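Local coordinates for protein glucanase (Clostridium thermocellum, PDB 5GXX) that probably hydrolyses internal beta-1,4 linkages of cellulose as a family 9 endoglucanase of the cellulosome, at residues Y329-L340 against F418-Y429; A366-R374 against C541-A549. The protein carries 1 engineered substitution. One frame throughout, in Å; residues are numbered along the deposited sequence.

The two contacts hold different parts of a two-module enzyme. Interaction 1 crosses two helices of the mainly helical glycosyl hydrolase family 9 module, whereas interaction 2 joins a loop of that module to a loop that follows strand 527-534 and leads into strand 549-557 of the beta-rich module carrying the cellulose-binding domain. Interactions 1 and 2 lie on opposite sides of the chain's centre, with centres about 39 Å apart and nearest atoms about 16 Å apart. Along the chain they interlock: 366-374 follows helix 322-340 and precedes helix 412-429. Neither contact includes a ligand of the two calcium ions, one bound by residues such as D199 and D246, the other by D488 and E491.

Interaction 1: Y329-L340 against F418-Y429; sequences YNFAKSQIDYAL and FVGALCRLTAEY
I336, Y329 and L425 carry most of this crossing, in which the helical segments 329-340 and 418-429 pass at -108° with their axes 10.8 Å apart. I336 is a knob in a hole formed by F418, A421, L422 and L425. Its CG1 stands beside the backbone N, and the further turn at chi2 (-52°) carries CD1 to A421, where CD1 and CB are only 3.4 Å apart, tighter than usual for a carbon pair; the small alanine leaves I336 CD1 room to seat against its CB. The CG2 branch lies against L422 CD2 and, at 3.7 Å, CD1 of L425, and the isoleucine and L425 side chains run alongside one another, head to tail. L425 divides its methyls: CD1 serves I336, while CD2 lies 4.0 Å from CG of K333, whose aliphatic stem extends the apolar seam. L340 CD2 meets the edge of the F418 ring.

Y329 is the second knob, and a polar one. Its hydroxyl donates to OE1 of E428 at 2.6 Å, arriving 41° out of the carboxylate plane, and accepts from the hydroxyl of Y429, its OH 2.7 Å from the OH of Y329. R424 NH1 reaches the same E428 OE1 at 2.9 Å from the opposite face, so one oxygen is gripped by a salt bridge and a phenol. A tyrosine suits this place because its long ring carries a hydroxyl into the hole among R424, L425, E428 and Y429, where it donates one hydrogen bond and accepts another. R424 is steadied further by a salt bridge from NE to D317.

Helix 301-318 adjoins both partners through T306 on I336 and F313 on Y329 and R424. Helix 7-20 packs Y7 against L340 and L425, while L68 of helix 58-75 touches V419, placing the crossing within the helical barrel expected of family 9.

Interaction 2: A366-R374 against C541-A549; sequences AHGTWLDKR and CPIGQEQYA
Y548 meets both W370 and L371, and its side chain can be traced outward from the backbone. CB lies 3.3 Å from the carbonyl O of W370. CG, CD1, CD2 and CE1 all lie under CD1 of the tryptophan, which stands 3.6 Å above the ring and over its centre. Farther round the ring, and on the same side of its plane, CD2 is 3.9 Å from CB of L371, which approaches obliquely, and CE2 comes near both CB and CD2 of that leucine. CZ and OH extend past 366-374 without a close partner in it. W370 therefore presents an edge to the face of Y548: the five-membered ring and the phenol ring form a T-shaped pair with centroids 4.8 Å apart and planes at 69°. The indole is brought there by a chi1 of 50°, which sets CG between the backbone N and the carbonyl carbon. W370 CB packs on CB of P542 at 3.6 Å, and the proline ring backs the root of the side chain.

The backbones also pass closely, CA of L371 being 3.6 Å from CA of G544. A glycine suits this position, since a CB here would run into OE1 of Q547 in its own segment. T369 forms an ST turn, its OG1 accepting from L371 N and also bonded to I376 O.

Direct polar bonding is slight: G544 N gives W370 O a weak hydrogen bond of 3.4 Å. Two waters do more, both donating to P542 O, one also to T369 O and the other accepting from D372 N. D372 OD1 in turn accepts from W122 N. The chemistry thus implies an interface between modules that rests on aromatic and apolar packing, with backbone groups joined mainly through water.

Interaction 1: Y329-L340 against F418-Y429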
loop_
_atom_site.group_PDB
_atom_site.type_symbol
_atom_site.label_atom_id
_atom_site.label_comp_id
_atom_site.label_asym_id
_atom_site.label_seq_id
_atom_site.Cartn_x
_atom_site.Cartn_y
_atom_site.Cartn_z
ATOM N N TYR A 329 -14.440 -60.478 -10.707
ATOM C CA TYR A 329 -15.415 -59.657 -11.428
ATOM C C TYR A 329 -16.306 -58.882 -10.452
ATOM O O TYR A 329 -16.531 -57.690 -10.644
ATOM C CB TYR A 329 -16.300 -60.527 -12.335
ATOM C CG TYR A 329 -17.343 -59.749 -13.112
ATOM C CD1 TYR A 329 -18.595 -59.449 -12.556
ATOM C CD2 TYR A 329 -17.080 -59.288 -14.402
ATOM C CE1 TYR A 329 -19.557 -58.728 -13.252
ATOM C CE2 TYR A 329 -18.045 -58.569 -15.105
ATOM C CZ TYR A 329 -19.278 -58.296 -14.525
ATOM O OH TYR A 329 -20.222 -57.584 -15.222
ATOM N N ASN A 330 -16.820 -59.546 -9.419
ATOM C CA ASN A 330 -17.759 -58.874 -8.512
ATOM C C ASN A 330 -17.052 -57.746 -7.757
ATOM O O ASN A 330 -17.612 -56.653 -7.569
ATOM C CB ASN A 330 -18.319 -59.886 -7.507
ATOM C CG ASN A 330 -19.399 -60.784 -8.094
ATOM O OD1 ASN A 330 -19.903 -60.543 -9.194
ATOM N ND2 ASN A 330 -19.774 -61.816 -7.332
ATOM N N PHE A 331 -15.818 -58.042 -7.341
ATOM C CA PHE A 331 -14.992 -56.985 -6.737
ATOM C C PHE A 331 -14.857 -55.778 -7.665
ATOM O O PHE A 331 -15.104 -54.633 -7.257
ATOM C CB PHE A 331 -13.597 -57.507 -6.353
ATOM C CG PHE A 331 -12.585 -56.405 -6.189
ATOM C CD1 PHE A 331 -12.603 -55.594 -5.059
ATOM C CD2 PHE A 331 -11.642 -56.158 -7.190
ATOM C CE1 PHE A 331 -11.709 -54.543 -4.939
ATOM C CE2 PHE A 331 -10.756 -55.096 -7.076
ATOM C CZ PHE A 331 -10.765 -54.308 -5.932
ATOM N N ALA A 332 -14.441 -56.026 -8.902
ATOM C CA ALA A 332 -14.186 -54.936 -9.840
ATOM C C ALA A 332 -15.458 -54.111 -10.078
ATOM O O ALA A 332 -15.436 -52.885 -9.964
ATOM C CB ALA A 332 -13.645 -55.532 -11.146
ATOM N N LYS A 333 -16.566 -54.786 -10.385
ATOM C CA LYS A 333 -17.794 -54.055 -10.705
ATOM C C LYS A 333 -18.271 -53.291 -9.474
ATOM O O LYS A 333 -18.787 -52.178 -9.609
ATOM C CB LYS A 333 -18.887 -54.987 -11.266
ATOM C CG LYS A 333 -20.165 -54.249 -11.675
ATOM C CD LYS A 333 -21.147 -55.184 -12.380
ATOM C CE LYS A 333 -22.243 -54.383 -13.071
ATOM N NZ LYS A 333 -23.233 -53.863 -12.071
ATOM N N SER A 334 -18.060 -53.862 -8.289
ATOM C CA SER A 334 -18.500 -53.186 -7.077
ATOM C C SER A 334 -17.768 -51.863 -6.872
ATOM O O SER A 334 -18.334 -50.898 -6.362
ATOM C CB SER A 334 -18.360 -54.081 -5.839
ATOM O OG SER A 334 -17.024 -54.158 -5.393
ATOM N N GLN A 335 -16.495 -51.830 -7.269
ATOM C CA GLN A 335 -15.740 -50.588 -7.080
ATOM C C GLN A 335 -16.111 -49.516 -8.098
ATOM O O GLN A 335 -16.244 -48.342 -7.754
ATOM C CB GLN A 335 -14.228 -50.837 -7.127
ATOM C CG GLN A 335 -13.773 -51.843 -6.071
ATOM C CD GLN A 335 -14.185 -51.452 -4.668
ATOM O OE1 GLN A 335 -13.659 -50.493 -4.100
ATOM N NE2 GLN A 335 -15.110 -52.206 -4.096
ATOM N N ILE A 336 -16.291 -49.918 -9.350
ATOM C CA ILE A 336 -16.754 -48.961 -10.338
ATOM C C ILE A 336 -18.142 -48.428 -9.968
ATOM O O ILE A 336 -18.391 -47.226 -10.024
ATOM C CB ILE A 336 -16.748 -49.572 -11.768
ATOM C CG1 ILE A 336 -15.340 -50.050 -12.176
ATOM C CG2 ILE A 336 -17.368 -48.576 -12.767
ATOM C CD1 ILE A 336 -14.236 -49.003 -12.022
ATOM N N ASP A 337 -19.029 -49.343 -9.561
ATOM C CA ASP A 337 -20.399 -48.908 -9.248
ATOM C C ASP A 337 -20.423 -47.971 -8.051
ATOM O O ASP A 337 -21.200 -47.018 -8.027
ATOM C CB ASP A 337 -21.369 -50.084 -9.038
ATOM C CG ASP A 337 -21.666 -50.843 -10.333
ATOM O OD1 ASP A 337 -21.292 -50.365 -11.426
ATOM O OD2 ASP A 337 -22.256 -51.948 -10.223
ATOM N N TYR A 338 -19.538 -48.200 -7.077
ATOM C CA TYR A 338 -19.425 -47.264 -5.960
ATOM C C TYR A 338 -19.101 -45.866 -6.469
ATOM O O TYR A 338 -19.749 -44.892 -6.105
ATOM C CB TYR A 338 -18.372 -47.722 -4.941
ATOM C CG TYR A 338 -18.318 -46.870 -3.691
ATOM C CD1 TYR A 338 -17.852 -45.563 -3.741
ATOM C CD2 TYR A 338 -18.780 -47.345 -2.469
ATOM C CE1 TYR A 338 -17.805 -44.759 -2.608
ATOM C CE2 TYR A 338 -18.732 -46.553 -1.331
ATOM C CZ TYR A 338 -18.210 -45.271 -1.401
ATOM O OH TYR A 338 -18.186 -44.421 -0.313
ATOM N N ALA A 339 -18.118 -45.769 -7.361
ATOM C CA ALA A 339 -17.739 -44.469 -7.936
ATOM C C ALA A 339 -18.866 -43.767 -8.698
ATOM O O ALA A 339 -18.921 -42.533 -8.753
ATOM C CB ALA A 339 -16.528 -44.663 -8.841
ATOM N N LEU A 340 -19.766 -44.557 -9.287
ATOM C CA LEU A 340 -20.849 -44.014 -10.127
ATOM C C LEU A 340 -22.129 -43.731 -9.358
ATOM O O LEU A 340 -23.017 -43.047 -9.883
ATOM C CB LEU A 340 -21.136 -44.964 -11.298
ATOM C CG LEU A 340 -19.991 -45.261 -12.275
ATOM C CD1 LEU A 340 -20.413 -46.146 -13.440
ATOM C CD2 LEU A 340 -19.344 -43.990 -12.850
ATOM N N PHE A 418 -9.577 -46.126 -14.489
ATOM C CA PHE A 418 -11.041 -45.959 -14.550
ATOM C C PHE A 418 -11.615 -46.075 -15.961
ATOM O O PHE A 418 -12.587 -46.794 -16.198
ATOM C CB PHE A 418 -11.373 -44.631 -13.866
ATOM C CG PHE A 418 -12.836 -44.287 -13.771
ATOM C CD1 PHE A 418 -13.735 -45.164 -13.173
ATOM C CD2 PHE A 418 -13.268 -43.025 -14.171
ATOM C CE1 PHE A 418 -15.055 -44.798 -13.015
ATOM C CE2 PHE A 418 -14.591 -42.660 -14.011
ATOM C CZ PHE A 418 -15.472 -43.556 -13.452
ATOM N N VAL A 419 -11.036 -45.353 -16.912
ATOM C CA VAL A 419 -11.310 -45.603 -18.323
ATOM C C VAL A 419 -11.236 -47.072 -18.732
ATOM O O VAL A 419 -12.152 -47.559 -19.393
ATOM C CB VAL A 419 -10.421 -44.713 -19.226
ATOM C CG1 VAL A 419 -10.518 -45.173 -20.688
ATOM C CG2 VAL A 419 -10.849 -43.258 -19.086
ATOM N N GLY A 420 -10.188 -47.800 -18.352
ATOM C CA GLY A 420 -10.069 -49.210 -18.733
ATOM C C GLY A 420 -11.205 -50.041 -18.162
ATOM O O GLY A 420 -11.821 -50.864 -18.847
ATOM N N ALA A 421 -11.525 -49.831 -16.891
ATOM C CA ALA A 421 -12.672 -50.516 -16.287
ATOM C C ALA A 421 -14.034 -50.180 -16.902
ATOM O O ALA A 421 -14.878 -51.072 -17.076
ATOM C CB ALA A 421 -12.641 -50.282 -14.787
ATOM N N LEU A 422 -14.251 -48.917 -17.269
ATOM C CA LEU A 422 -15.476 -48.543 -17.979
ATOM C C LEU A 422 -15.525 -49.172 -19.375
ATOM O O LEU A 422 -16.596 -49.579 -19.837
ATOM C CB LEU A 422 -15.654 -47.026 -18.068
ATOM C CG LEU A 422 -15.853 -46.288 -16.745
ATOM C CD1 LEU A 422 -15.707 -44.768 -16.930
ATOM C CD2 LEU A 422 -17.216 -46.646 -16.136
ATOM N N CYS A 423 -14.383 -49.261 -20.041
ATOM C CA CYS A 423 -14.333 -50.012 -21.303
ATOM C C CYS A 423 -14.845 -51.442 -21.118
ATOM O O CYS A 423 -15.664 -51.906 -21.913
ATOM C CB CYS A 423 -12.919 -50.071 -21.876
ATOM S SG CYS A 423 -12.352 -48.530 -22.600
ATOM N N ARG A 424 -14.380 -52.144 -20.085
ATOM C CA ARG A 424 -14.849 -53.502 -19.824
ATOM C C ARG A 424 -16.358 -53.547 -19.584
ATOM O O ARG A 424 -17.062 -54.427 -20.105
ATOM C CB ARG A 424 -14.108 -54.085 -18.614
ATOM C CG ARG A 424 -14.558 -55.484 -18.201
ATOM C CD ARG A 424 -14.510 -56.471 -19.372
ATOM N NE ARG A 424 -14.831 -57.808 -18.884
ATOM C CZ ARG A 424 -16.066 -58.204 -18.566
ATOM N NH1 ARG A 424 -17.118 -57.399 -18.714
ATOM N NH2 ARG A 424 -16.255 -59.431 -18.095
ATOM N N LEU A 425 -16.873 -52.600 -18.801
ATOM C CA LEU A 425 -18.285 -52.656 -18.443
ATOM C C LEU A 425 -19.200 -52.273 -19.602
ATOM O O LEU A 425 -20.262 -52.878 -19.784
ATOM C CB LEU A 425 -18.546 -51.831 -17.184
ATOM C CG LEU A 425 -18.098 -52.587 -15.931
ATOM C CD1 LEU A 425 -17.805 -51.619 -14.787
ATOM C CD2 LEU A 425 -19.108 -53.670 -15.517
ATOM N N THR A 426 -18.801 -51.295 -20.407
ATOM C CA THR A 426 -19.639 -50.940 -21.549
ATOM C C THR A 426 -19.570 -52.039 -22.603
ATOM O O THR A 426 -20.575 -52.318 -23.264
ATOM C CB THR A 426 -19.339 -49.549 -22.132
ATOM O OG1 THR A 426 -20.392 -49.176 -23.030
ATOM C CG2 THR A 426 -18.028 -49.535 -22.886
ATOM N N ALA A 427 -18.420 -52.693 -22.730
ATOM C CA ALA A 427 -18.319 -53.837 -23.629
ATOM C C ALA A 427 -19.387 -54.865 -23.290
ATOM O O ALA A 427 -20.052 -55.410 -24.182
ATOM C CB ALA A 427 -16.933 -54.466 -23.527
ATOM N N GLU A 428 -19.582 -55.125 -22.005
ATOM C CA GLU A 428 -20.565 -56.129 -21.611
ATOM C C GLU A 428 -22.005 -55.614 -21.665
ATOM O O GLU A 428 -22.905 -56.307 -22.160
ATOM C CB GLU A 428 -20.245 -56.622 -20.206
ATOM C CG GLU A 428 -21.305 -57.559 -19.631
ATOM C CD GLU A 428 -20.857 -58.254 -18.364
ATOM O OE1 GLU A 428 -19.837 -57.860 -17.780
ATOM O OE2 GLU A 428 -21.541 -59.190 -17.910
ATOM N N TYR A 429 -22.234 -54.410 -21.157
ATOM C CA TYR A 429 -23.605 -53.958 -20.935
ATOM C C TYR A 429 -24.121 -53.020 -22.007
ATOM O O TYR A 429 -25.312 -52.720 -22.045
ATOM C CB TYR A 429 -23.745 -53.331 -19.552
ATOM C CG TYR A 429 -23.522 -54.342 -18.454
ATOM C CD1 TYR A 429 -24.494 -55.295 -18.158
ATOM C CD2 TYR A 429 -22.323 -54.394 -17.744
ATOM C CE1 TYR A 429 -24.288 -56.234 -17.160
ATOM C CE2 TYR A 429 -22.115 -55.321 -16.731
ATOM C CZ TYR A 429 -23.104 -56.245 -16.442
ATOM O OH TYR A 429 -22.902 -57.190 -15.454
#

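Interaction 2: A366-R374 against C541-A549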
loop_
_atom_site.group_PDB
_atom_site.type_symbol
_atom_site.label_atom_id
_atom_site.label_comp_id
_atom_site.label_asym_id
_atom_site.label_seq_id
_atom_site.Cartn_x
_atom_site.Cartn_y
_atom_site.Cartn_z
ATOM N N ALA A 366 -11.311 -25.207 -14.751
ATOM C CA ALA A 366 -12.757 -25.456 -14.755
ATOM C C ALA A 366 -13.506 -24.465 -13.869
ATOM O O ALA A 366 -14.670 -24.137 -14.117
ATOM C CB ALA A 366 -13.068 -26.880 -14.319
ATOM N N HIS A 367 -12.839 -23.984 -12.823
ATOM C CA HIS A 367 -13.402 -23.011 -11.900
ATOM C C HIS A 367 -13.641 -21.666 -12.587
ATOM O O HIS A 367 -14.760 -21.142 -12.535
ATOM C CB HIS A 367 -12.473 -22.881 -10.691
ATOM C CG HIS A 367 -12.913 -21.868 -9.682
ATOM N ND1 HIS A 367 -12.014 -21.142 -8.926
ATOM C CD2 HIS A 367 -14.146 -21.450 -9.307
ATOM C CE1 HIS A 367 -12.678 -20.326 -8.125
ATOM N NE2 HIS A 367 -13.972 -20.495 -8.336
ATOM N N GLY A 368 -12.586 -21.123 -13.187
ATOM C CA GLY A 368 -12.697 -19.867 -13.913
ATOM C C GLY A 368 -12.690 -18.628 -13.034
ATOM O O GLY A 368 -13.539 -17.757 -13.197
ATOM N N THR A 369 -11.750 -18.539 -12.096
ATOM C CA THR A 369 -11.598 -17.287 -11.373
ATOM C C THR A 369 -10.937 -16.177 -12.204
ATOM O O THR A 369 -10.381 -16.404 -13.288
ATOM C CB THR A 369 -10.863 -17.494 -10.043
ATOM O OG1 THR A 369 -11.031 -16.326 -9.231
ATOM C CG2 THR A 369 -9.383 -17.751 -10.301
ATOM N N TRP A 370 -11.021 -14.955 -11.678
ATOM C CA TRP A 370 -10.296 -13.818 -12.232
ATOM C C TRP A 370 -9.338 -13.185 -11.238
ATOM O O TRP A 370 -8.603 -12.250 -11.593
ATOM C CB TRP A 370 -11.253 -12.747 -12.768
ATOM C CG TRP A 370 -12.353 -12.342 -11.811
ATOM C CD1 TRP A 370 -12.370 -11.246 -10.983
ATOM C CD2 TRP A 370 -13.574 -13.050 -11.560
ATOM N NE1 TRP A 370 -13.561 -11.201 -10.277
ATOM C CE2 TRP A 370 -14.304 -12.309 -10.600
ATOM C CE3 TRP A 370 -14.146 -14.222 -12.088
ATOM C CZ2 TRP A 370 -15.558 -12.713 -10.129
ATOM C CZ3 TRP A 370 -15.398 -14.621 -11.619
ATOM C CH2 TRP A 370 -16.085 -13.877 -10.638
ATOM N N LEU A 371 -9.340 -13.663 -9.998
ATOM C CA LEU A 371 -8.569 -12.923 -8.998
ATOM C C LEU A 371 -7.815 -13.759 -7.981
ATOM O O LEU A 371 -7.634 -13.352 -6.830
ATOM C CB LEU A 371 -9.378 -11.789 -8.359
ATOM C CG LEU A 371 -10.807 -12.076 -7.874
ATOM C CD1 LEU A 371 -11.017 -13.457 -7.309
ATOM C CD2 LEU A 371 -11.263 -11.010 -6.883
ATOM N N ASP A 372 -7.335 -14.913 -8.446
ATOM C CA ASP A 372 -6.450 -15.761 -7.644
ATOM C C ASP A 372 -7.112 -16.115 -6.301
ATOM O O ASP A 372 -6.525 -15.975 -5.228
ATOM C CB ASP A 372 -5.072 -15.084 -7.502
ATOM C CG ASP A 372 -4.028 -15.996 -6.888
ATOM O OD1 ASP A 372 -4.205 -17.229 -6.900
ATOM O OD2 ASP A 372 -3.003 -15.476 -6.381
ATOM N N LYS A 373 -8.371 -16.543 -6.373
ATOM C CA LYS A 373 -9.101 -17.032 -5.198
ATOM C C LYS A 373 -9.864 -18.297 -5.561
ATOM O O LYS A 373 -10.348 -18.457 -6.675
ATOM C CB LYS A 373 -10.133 -16.019 -4.682
ATOM C CG LYS A 373 -9.545 -14.749 -4.088
ATOM C CD LYS A 373 -10.640 -13.874 -3.503
ATOM C CE LYS A 373 -10.069 -12.964 -2.410
ATOM N NZ LYS A 373 -11.075 -11.966 -1.931
ATOM N N ARG A 374 -10.030 -19.169 -4.577
ATOM C CA ARG A 374 -10.828 -20.377 -4.775
ATOM C C ARG A 374 -12.303 -20.173 -4.467
ATOM O O ARG A 374 -13.150 -20.907 -4.985
ATOM C CB ARG A 374 -10.294 -21.525 -3.923
ATOM C CG ARG A 374 -9.019 -22.121 -4.479
ATOM C CD ARG A 374 -8.711 -23.386 -3.708
ATOM N NE ARG A 374 -7.992 -23.018 -2.501
ATOM C CZ ARG A 374 -6.701 -22.713 -2.491
ATOM N NH1 ARG A 374 -6.015 -22.745 -3.622
ATOM N NH2 ARG A 374 -6.101 -22.366 -1.363
ATOM N N CYS A 541 -5.892 -8.805 -17.195
ATOM C CA CYS A 541 -6.034 -10.254 -17.326
ATOM C C CYS A 541 -6.448 -10.886 -16.004
ATOM O O CYS A 541 -6.159 -10.351 -14.925
ATOM C CB CYS A 541 -4.723 -10.875 -17.812
ATOM S SG CYS A 541 -3.259 -10.389 -16.885
ATOM N N PRO A 542 -7.164 -12.022 -16.080
ATOM C CA PRO A 542 -7.739 -12.578 -14.866
ATOM C C PRO A 542 -6.743 -13.391 -14.025
ATOM O O PRO A 542 -6.947 -14.585 -13.797
ATOM C CB PRO A 542 -8.871 -13.453 -15.429
ATOM C CG PRO A 542 -8.373 -13.877 -16.789
ATOM C CD PRO A 542 -7.833 -12.564 -17.283
ATOM N N ILE A 543 -5.697 -12.743 -13.516
ATOM C CA ILE A 543 -4.605 -13.454 -12.841
ATOM C C ILE A 543 -4.407 -13.110 -11.370
ATOM O O ILE A 543 -3.505 -13.657 -10.706
ATOM C CB ILE A 543 -3.244 -13.315 -13.562
ATOM C CG1 ILE A 543 -2.664 -11.897 -13.429
ATOM C CG2 ILE A 543 -3.318 -13.767 -15.026
ATOM C CD1 ILE A 543 -1.234 -11.789 -13.905
ATOM N N GLY A 544 -5.239 -12.190 -10.888
ATOM C CA GLY A 544 -5.174 -11.743 -9.498
ATOM C C GLY A 544 -5.923 -10.447 -9.278
ATOM O O GLY A 544 -6.515 -9.862 -10.199
ATOM N N GLN A 545 -5.879 -10.003 -8.023
ATOM C CA GLN A 545 -6.640 -8.865 -7.549
ATOM C C GLN A 545 -6.310 -7.560 -8.271
ATOM O O GLN A 545 -7.216 -6.789 -8.576
ATOM C CB GLN A 545 -6.388 -8.719 -6.045
ATOM C CG GLN A 545 -7.197 -7.624 -5.381
ATOM C CD GLN A 545 -8.682 -7.930 -5.379
ATOM O OE1 GLN A 545 -9.095 -9.067 -5.146
ATOM N NE2 GLN A 545 -9.494 -6.908 -5.621
ATOM N N GLU A 546 -5.041 -7.334 -8.593
ATOM C CA GLU A 546 -4.631 -6.080 -9.221
ATOM C C GLU A 546 -4.911 -6.086 -10.719
ATOM O O GLU A 546 -5.294 -5.080 -11.296
ATOM C CB GLU A 546 -3.144 -5.796 -8.965
ATOM C CG GLU A 546 -2.797 -5.631 -7.483
ATOM C CD GLU A 546 -3.771 -4.729 -6.751
ATOM O OE1 GLU A 546 -3.913 -3.554 -7.164
ATOM O OE2 GLU A 546 -4.394 -5.199 -5.769
ATOM N N GLN A 547 -4.766 -7.250 -11.341
ATOM C CA GLN A 547 -4.625 -7.329 -12.792
ATOM C C GLN A 547 -5.940 -7.501 -13.543
ATOM O O GLN A 547 -5.997 -7.172 -14.730
ATOM C CB GLN A 547 -3.634 -8.443 -13.153
ATOM C CG GLN A 547 -2.252 -8.295 -12.493
ATOM C CD GLN A 547 -2.019 -9.076 -11.193
ATOM O OE1 GLN A 547 -2.924 -9.400 -10.393
ATOM N NE2 GLN A 547 -0.736 -9.343 -10.956
ATOM N N TYR A 548 -6.994 -7.974 -12.878
ATOM C CA TYR A 548 -8.220 -8.317 -13.603
ATOM C C TYR A 548 -8.999 -7.105 -14.112
ATOM O O TYR A 548 -9.848 -7.239 -14.983
ATOM C CB TYR A 548 -9.120 -9.239 -12.782
ATOM C CG TYR A 548 -9.956 -8.543 -11.738
ATOM C CD1 TYR A 548 -11.166 -7.941 -12.071
ATOM C CD2 TYR A 548 -9.547 -8.509 -10.411
ATOM C CE1 TYR A 548 -11.942 -7.321 -11.117
ATOM C CE2 TYR A 548 -10.319 -7.883 -9.443
ATOM C CZ TYR A 548 -11.519 -7.298 -9.801
ATOM O OH TYR A 548 -12.300 -6.682 -8.852
ATOM N N ALA A 549 -8.703 -5.919 -13.585
ATOM C CA ALA A 549 -9.323 -4.714 -14.121
ATOM C C ALA A 549 -8.329 -3.566 -14.030
ATOM O O ALA A 549 -7.494 -3.543 -13.119
ATOM C CB ALA A 549 -10.617 -4.379 -13.373
HETATM O O HOH W 1 -7.985 -17.026 -14.669
HETATM O O HOH W 2 -6.637 -15.680 -11.075
#